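Local structure of uncharacterized protein (Pseudomonas phage YuA, 3PES) at residues V20-E25 with E50-R55. The protein is of unknown function but folds as a small phage protein in which a three-stranded antiparallel sheet packs against a helix. Numbering follows the deposited sequence.
Sequences VVTYWE and EVRDRR
E50 OE1 takes two bonds from R52, at 3.0 Å from R52 NE and 2.9 Å from R52 NH2, a side-on salt bridge with the oxygen almost in the guanidinium plane. Two residues apart on one strand, the pair shares a face of the sheet with V20 of the adjoining strand. The bend in R52 at chi2 (-75°) folds the chain back over V20, whose CB stands over the centre of one guanidinium face, 4.2 Å from its plane; V20 CG2 meets R52 CG at 3.6 Å. Valine suits this place because its branched methyls pack against the arginine and a beta-branched residue fits an extended strand. A hydrogen-bonded antiparallel pair stitches the strands: V20 N reaches E50 O at 3.0 Å and E50 N returns to V20 O at 2.8 Å. Farther along, where T22 and Y23 face E48 in a classic beta bulge, threonine serves twice: its methyl lies alongside the ion pair, and OG1 bonds E48 O weakly. V21, on the other side of the sheet, packs on V78 of helix 68-82. R52 NH1 also bonds G56 O; with its charge probably offset by E50, the guanidinium can lay one face over nonpolar V20.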
ATOM      1  N   VAL A  20      -5.365  -2.128   6.397  1.00 10.80           N
ATOM      2  CA  VAL A  20      -5.395  -0.782   6.937  1.00 11.38           C
ATOM      3  C   VAL A  20      -4.085  -0.103   6.541  1.00 10.46           C
ATOM      4  O   VAL A  20      -2.988  -0.646   6.750  1.00 11.28           O
ATOM      5  CB  VAL A  20      -5.585  -0.823   8.468  1.00 12.36           C
ATOM      6  CG1 VAL A  20      -5.313   0.534   9.114  1.00 14.66           C
ATOM      7  CG2 VAL A  20      -6.991  -1.289   8.775  1.00 13.57           C
ATOM      8  N   VAL A  21      -4.211   1.064   5.921  1.00 10.28           N
ATOM      9  CA  VAL A  21      -3.053   1.837   5.520  1.00 10.34           C
ATOM     10  C   VAL A  21      -2.731   2.829   6.632  1.00 10.92           C
ATOM     11  O   VAL A  21      -3.575   3.657   6.994  1.00 11.70           O
ATOM     12  CB  VAL A  21      -3.331   2.584   4.198  1.00 10.17           C
ATOM     13  CG1 VAL A  21      -2.079   3.296   3.717  1.00 10.39           C
ATOM     14  CG2 VAL A  21      -3.834   1.621   3.118  1.00 11.51           C
ATOM     15  N   THR A  22      -1.516   2.731   7.177  1.00 11.90           N
ATOM     16  CA  THR A  22      -1.122   3.543   8.338  1.00 12.88           C
ATOM     17  C   THR A  22      -0.225   4.721   7.973  1.00 12.19           C
ATOM     18  O   THR A  22      -0.098   5.674   8.748  1.00 13.32           O
ATOM     19  CB  THR A  22      -0.421   2.706   9.415  1.00 14.08           C
ATOM     20  OG1 THR A  22       0.753   2.124   8.862  1.00 16.22           O
ATOM     21  CG2 THR A  22      -1.335   1.593   9.939  1.00 16.68           C
ATOM     22  N   TYR A  23       0.433   4.629   6.824  1.00 11.56           N
ATOM     23  CA  TYR A  23       1.247   5.727   6.310  1.00 11.42           C
ATOM     24  C   TYR A  23       1.195   5.674   4.790  1.00 10.72           C
ATOM     25  O   TYR A  23       1.292   4.594   4.222  1.00 10.91           O
ATOM     26  CB  TYR A  23       2.700   5.649   6.822  1.00 12.44           C
ATOM     27  CG  TYR A  23       3.490   6.852   6.346  1.00 16.13           C
ATOM     28  CD1 TYR A  23       3.385   8.082   7.005  1.00 19.94           C
ATOM     29  CD2 TYR A  23       4.259   6.795   5.193  1.00 19.85           C
ATOM     30  CE1 TYR A  23       4.059   9.214   6.540  1.00 20.14           C
ATOM     31  CE2 TYR A  23       4.944   7.919   4.726  1.00 20.35           C
ATOM     32  CZ  TYR A  23       4.829   9.108   5.393  1.00 20.95           C
ATOM     33  OH  TYR A  23       5.500  10.206   4.918  1.00 23.12           O
ATOM     34  N   TRP A  24       1.055   6.826   4.142  1.00 10.18           N
ATOM     35  CA  TRP A  24       1.137   6.872   2.677  1.00  9.85           C
ATOM     36  C   TRP A  24       1.924   8.076   2.215  1.00  9.43           C
ATOM     37  O   TRP A  24       1.587   9.204   2.546  1.00 10.18           O
ATOM     38  CB  TRP A  24      -0.235   6.813   1.969  1.00  9.98           C
ATOM     39  CG  TRP A  24      -0.063   6.665   0.480  1.00  9.61           C
ATOM     40  CD1 TRP A  24      -0.312   7.598  -0.484  1.00 10.12           C
ATOM     41  CD2 TRP A  24       0.446   5.512  -0.205  1.00  9.05           C
ATOM     42  NE1 TRP A  24      -0.007   7.086  -1.724  1.00 10.31           N
ATOM     43  CE2 TRP A  24       0.483   5.817  -1.581  1.00  9.54           C
ATOM     44  CE3 TRP A  24       0.872   4.251   0.218  1.00 10.10           C
ATOM     45  CZ2 TRP A  24       0.921   4.892  -2.548  1.00 10.17           C
ATOM     46  CZ3 TRP A  24       1.307   3.327  -0.736  1.00 11.30           C
ATOM     47  CH2 TRP A  24       1.335   3.660  -2.099  1.00 10.40           C
ATOM     48  N   GLU A  25       2.966   7.835   1.430  1.00  9.81           N
ATOM     49  CA  GLU A  25       3.725   8.914   0.823  1.00 10.56           C
ATOM     50  C   GLU A  25       3.176   9.104  -0.584  1.00 10.33           C
ATOM     51  O   GLU A  25       3.362   8.239  -1.424  1.00  9.99           O
ATOM     52  CB  GLU A  25       5.214   8.573   0.767  1.00 11.27           C
ATOM     53  CG  GLU A  25       6.100   9.771   0.399  1.00 12.64           C
ATOM     54  CD  GLU A  25       5.990  10.891   1.403  1.00 13.19           C
ATOM     55  OE1 GLU A  25       6.304  10.654   2.586  1.00 15.57           O
ATOM     56  OE2 GLU A  25       5.602  12.014   1.010  1.00 16.54           O
ATOM     57  N   GLU A  50      -1.143  -2.745   7.182  1.00 10.68           N
ATOM     58  CA  GLU A  50      -1.224  -3.905   8.065  1.00 11.54           C
ATOM     59  C   GLU A  50      -2.439  -4.737   7.737  1.00 11.66           C
ATOM     60  O   GLU A  50      -3.461  -4.211   7.301  1.00 12.08           O
ATOM     61  CB  GLU A  50      -1.344  -3.454   9.517  1.00 13.46           C
ATOM     62  CG  GLU A  50      -0.136  -2.738  10.020  1.00 16.14           C
ATOM     63  CD  GLU A  50      -0.263  -2.317  11.461  1.00 19.89           C
ATOM     64  OE1 GLU A  50      -1.269  -2.673  12.111  1.00 21.28           O
ATOM     65  OE2 GLU A  50       0.668  -1.642  11.949  1.00 24.64           O
ATOM     66  N   VAL A  51      -2.340  -6.039   7.992  1.00 11.50           N
ATOM     67  CA  VAL A  51      -3.500  -6.913   7.913  1.00 12.62           C
ATOM     68  C   VAL A  51      -4.276  -6.834   9.228  1.00 12.73           C
ATOM     69  O   VAL A  51      -3.674  -6.903  10.312  1.00 14.85           O
ATOM     70  CB  VAL A  51      -3.113  -8.369   7.568  1.00 13.35           C
ATOM     71  CG1 VAL A  51      -4.367  -9.153   7.206  1.00 15.56           C
ATOM     72  CG2 VAL A  51      -2.107  -8.439   6.429  1.00 16.43           C
ATOM     73  N   ARG A  52      -5.594  -6.702   9.134  1.00 12.37           N
ATOM     74  CA  ARG A  52      -6.478  -6.641  10.305  1.00 12.01           C
ATOM     75  C   ARG A  52      -7.668  -7.555  10.067  1.00 12.10           C
ATOM     76  O   ARG A  52      -7.953  -7.930   8.932  1.00 12.18           O
ATOM     77  CB  ARG A  52      -6.973  -5.206  10.537  1.00 12.34           C
ATOM     78  CG  ARG A  52      -5.866  -4.174  10.685  1.00 13.46           C
ATOM     79  CD  ARG A  52      -5.169  -4.236  12.022  1.00 15.65           C
ATOM     80  NE  ARG A  52      -4.205  -3.153  12.163  1.00 17.14           N
ATOM     81  CZ  ARG A  52      -4.516  -1.886  12.433  1.00 18.22           C
ATOM     82  NH1 ARG A  52      -5.774  -1.509  12.619  1.00 18.41           N
ATOM     83  NH2 ARG A  52      -3.550  -0.990  12.525  1.00 19.23           N
ATOM     84  N   ASP A  53      -8.384  -7.907  11.132  1.00 12.11           N
ATOM     85  CA  ASP A  53      -9.702  -8.531  10.946  1.00 12.90           C
ATOM     86  C   ASP A  53     -10.732  -7.476  10.545  1.00 12.95           C
ATOM     87  O   ASP A  53     -10.409  -6.289  10.452  1.00 13.24           O
ATOM     88  CB  ASP A  53     -10.150  -9.377  12.159  1.00 13.31           C
ATOM     89  CG  ASP A  53     -10.552  -8.547  13.376  1.00 14.63           C
ATOM     90  OD1 ASP A  53     -10.720  -7.313  13.295  1.00 14.24           O
ATOM     91  OD2 ASP A  53     -10.730  -9.176  14.437  1.00 17.58           O
ATOM     92  N   ARG A  54     -11.961  -7.909  10.296  1.00 13.52           N
ATOM     93  CA  ARG A  54     -12.976  -6.997   9.787  1.00 13.77           C
ATOM     94  C   ARG A  54     -13.383  -5.900  10.782  1.00 13.33           C
ATOM     95  O   ARG A  54     -14.042  -4.928  10.413  1.00 13.98           O
ATOM     96  CB  ARG A  54     -14.195  -7.774   9.302  1.00 13.93           C
ATOM     97  CG  ARG A  54     -14.931  -8.491  10.423  1.00 14.24           C
ATOM     98  CD  ARG A  54     -16.179  -9.197   9.918  1.00 15.12           C
ATOM     99  NE  ARG A  54     -17.220  -8.259   9.487  1.00 14.22           N
ATOM    100  CZ  ARG A  54     -18.048  -7.590  10.297  1.00 13.84           C
ATOM    101  NH1 ARG A  54     -18.939  -6.770   9.775  1.00 14.58           N
ATOM    102  NH2 ARG A  54     -17.992  -7.720  11.621  1.00 12.96           N
ATOM    103  N   ARG A  55     -13.007  -6.065  12.043  1.00 13.49           N
ATOM    104  CA  ARG A  55     -13.242  -5.012  13.047  1.00 13.86           C
ATOM    105  C   ARG A  55     -12.032  -4.097  13.225  1.00 13.18           C
ATOM    106  O   ARG A  55     -12.036  -3.212  14.084  1.00 13.64           O
ATOM    107  CB  ARG A  55     -13.650  -5.629  14.374  1.00 14.69           C
ATOM    108  CG  ARG A  55     -15.092  -6.073  14.332  1.00 15.93           C
ATOM    109  CD  ARG A  55     -15.438  -7.031  15.426  1.00 18.22           C
ATOM    110  NE  ARG A  55     -15.398  -6.380  16.728  1.00 20.52           N
ATOM    111  CZ  ARG A  55     -15.784  -6.964  17.852  1.00 19.36           C
ATOM    112  NH1 ARG A  55     -16.223  -8.224  17.846  1.00 21.31           N
ATOM    113  NH2 ARG A  55     -15.715  -6.300  18.984  1.00 23.46           N
TER